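Transcriptional regulator, marR family, putative (Sulfolobus solfataricus, PDB 3F3X) probably acts as a DNA-binding transcription factor of the MarR family, regulating transcription. Local coordinates at residues 1-4 with 5-8. Numbering follows the deposited sequence.
Sequences MQKI and DEKL
Gln-2 and Asp-5 meet through their backbones at the first turn of helix 3-33, where Asp-5 N donates to Gln-2 O over 3.3 Å, with an N-H...O angle of 144°. Glu-6 N divides itself between two weak bonds, to Gln-2 O and to Lys-3 O, and the helix is only weakly bonded at its start.

The Asp-5 side chain leaves CB 3.8 Å from Gln-2 O. Its CG lies against the flank of Ile-4, 3.6 Å from Ile-4 CG1, the two side chains running side by side in the same direction. Beyond it both carboxylate oxygens lie against Ile-4, OD1 touching Ile-4 CD1 at 3.6 Å, and OD2 in addition comes to 3.6 Å from Gln-2 N without bonding it. CG anti to its own carbonyl carbon (chi1 -59°) turns the carboxylate back toward the N-terminus, where OD2 faces Met-1 N across 4.2 Å, too far for a salt bridge. With an alanine here, Ile-4 is likely to lose part of its cover, and the N-terminal amino group its nearby opposite charge. On another side of the turn, Glu-6 CG packs 3.3 Å from Gln-2 O, and Glu-6 OE1 lies 3.7 Å from Lys-3 CB, alongside the lysine stem.

This exposed end of helix 3-33 reaches the second subunit of the dimer: Ile-4 and Asp-5 pack on its Arg-112 in helix 98-118, Glu-6 on its Val-125 at the start of helix 125-138, and Lys-7 NZ forms a hydrogen bond with Leu-119 O of the second subunit, between those helices.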
ATOM      1  N   MET A   1      18.505  -0.902  16.084  1.00 68.44           N
ATOM      2  CA  MET A   1      18.001  -1.503  14.823  1.00 68.21           C
ATOM      3  C   MET A   1      18.624  -2.867  14.565  1.00 66.90           C
ATOM      4  O   MET A   1      19.441  -3.017  13.659  1.00 66.73           O
ATOM      5  CB  MET A   1      18.318  -0.584  13.631  1.00 70.08           C
ATOM      6  CG  MET A   1      17.919  -1.142  12.265  1.00 72.06           C
ATOM      7  SD  MET A   1      16.215  -0.738  11.816  1.00 76.13           S
ATOM      8  CE  MET A   1      15.819  -2.038  10.714  1.00 73.27           C
ATOM      9  N   GLN A   2      18.248  -3.853  15.369  1.00 65.33           N
ATOM     10  CA  GLN A   2      18.761  -5.190  15.173  1.00 63.22           C
ATOM     11  C   GLN A   2      17.924  -5.865  14.114  1.00 60.73           C
ATOM     12  O   GLN A   2      17.150  -5.206  13.443  1.00 60.15           O
ATOM     13  CB  GLN A   2      18.742  -6.003  16.466  1.00 64.96           C
ATOM     14  CG  GLN A   2      19.662  -5.375  17.523  1.00 67.38           C
ATOM     15  CD  GLN A   2      20.600  -6.362  18.229  1.00 68.84           C
ATOM     16  OE1 GLN A   2      20.153  -7.359  18.804  1.00 69.47           O
ATOM     17  NE2 GLN A   2      21.901  -6.067  18.211  1.00 69.49           N
ATOM     18  N   LYS A   3      18.057  -7.173  13.952  1.00 58.52           N
ATOM     19  CA  LYS A   3      17.293  -7.834  12.906  1.00 55.97           C
ATOM     20  C   LYS A   3      15.831  -7.879  13.230  1.00 53.09           C
ATOM     21  O   LYS A   3      14.989  -7.867  12.340  1.00 52.81           O
ATOM     22  CB  LYS A   3      17.783  -9.257  12.686  1.00 57.39           C
ATOM     23  CG  LYS A   3      19.281  -9.378  12.691  1.00 59.47           C
ATOM     24  CD  LYS A   3      19.738 -10.458  11.724  1.00 61.29           C
ATOM     25  CE  LYS A   3      21.258 -10.469  11.617  1.00 62.39           C
ATOM     26  NZ  LYS A   3      21.767 -11.347  10.531  1.00 62.55           N
ATOM     27  N   ILE A   4      15.544  -7.942  14.519  1.00 50.37           N
ATOM     28  CA  ILE A   4      14.182  -8.022  14.993  1.00 47.36           C
ATOM     29  C   ILE A   4      13.374  -6.853  14.473  1.00 42.51           C
ATOM     30  O   ILE A   4      12.174  -6.973  14.265  1.00 42.52           O
ATOM     31  CB  ILE A   4      14.142  -7.991  16.512  1.00 49.27           C
ATOM     32  CG1 ILE A   4      14.633  -6.628  16.999  1.00 51.48           C
ATOM     33  CG2 ILE A   4      15.057  -9.068  17.071  1.00 51.53           C
ATOM     34  CD1 ILE A   4      14.223  -6.297  18.407  1.00 52.01           C
ATOM     35  N   ASP A   5      14.044  -5.727  14.255  1.00 37.85           N
ATOM     36  CA  ASP A   5      13.378  -4.514  13.786  1.00 33.11           C
ATOM     37  C   ASP A   5      13.403  -4.332  12.280  1.00 31.39           C
ATOM     38  O   ASP A   5      12.585  -3.593  11.735  1.00 29.03           O
ATOM     39  CB  ASP A   5      14.012  -3.284  14.431  1.00 33.48           C
ATOM     40  CG  ASP A   5      13.929  -3.312  15.939  1.00 33.88           C
ATOM     41  OD1 ASP A   5      12.830  -3.573  16.469  1.00 31.48           O
ATOM     42  OD2 ASP A   5      14.966  -3.065  16.589  1.00 36.12           O
ATOM     43  N   GLU A   6      14.341  -4.995  11.610  1.00 29.77           N
ATOM     44  CA  GLU A   6      14.460  -4.861  10.162  1.00 29.60           C
ATOM     45  C   GLU A   6      13.224  -5.263   9.384  1.00 26.28           C
ATOM     46  O   GLU A   6      12.865  -4.602   8.414  1.00 25.30           O
ATOM     47  CB  GLU A   6      15.643  -5.671   9.642  1.00 32.71           C
ATOM     48  CG  GLU A   6      16.979  -5.241  10.189  1.00 35.42           C
ATOM     49  CD  GLU A   6      18.108  -6.046   9.594  1.00 37.80           C
ATOM     50  OE1 GLU A   6      17.965  -7.283   9.520  1.00 36.84           O
ATOM     51  OE2 GLU A   6      19.132  -5.445   9.206  1.00 40.31           O
ATOM     52  N   LYS A   7      12.573  -6.347   9.794  1.00 25.04           N
ATOM     53  CA  LYS A   7      11.394  -6.802   9.071  1.00 24.49           C
ATOM     54  C   LYS A   7      10.242  -5.813   9.170  1.00 24.64           C
ATOM     55  O   LYS A   7       9.541  -5.573   8.186  1.00 23.43           O
ATOM     56  CB  LYS A   7      10.976  -8.193   9.558  1.00 26.45           C
ATOM     57  CG  LYS A   7      12.017  -9.262   9.210  1.00 26.52           C
ATOM     58  CD  LYS A   7      11.626 -10.649   9.702  1.00 31.23           C
ATOM     59  CE  LYS A   7      12.742 -11.648   9.428  1.00 34.33           C
ATOM     60  NZ  LYS A   7      12.424 -13.015   9.941  1.00 37.52           N
ATOM     61  N   LEU A   8      10.048  -5.224  10.347  1.00 23.96           N
ATOM     62  CA  LEU A   8       8.980  -4.243  10.494  1.00 24.00           C
ATOM     63  C   LEU A   8       9.299  -3.019   9.640  1.00 23.08           C
ATOM     64  O   LEU A   8       8.404  -2.422   9.041  1.00 22.88           O
ATOM     65  CB  LEU A   8       8.821  -3.809  11.954  1.00 23.92           C
ATOM     66  CG  LEU A   8       7.799  -2.682  12.167  1.00 22.84           C
ATOM     67  CD1 LEU A   8       6.456  -3.058  11.538  1.00 21.91           C
ATOM     68  CD2 LEU A   8       7.641  -2.405  13.655  1.00 25.15           C
TER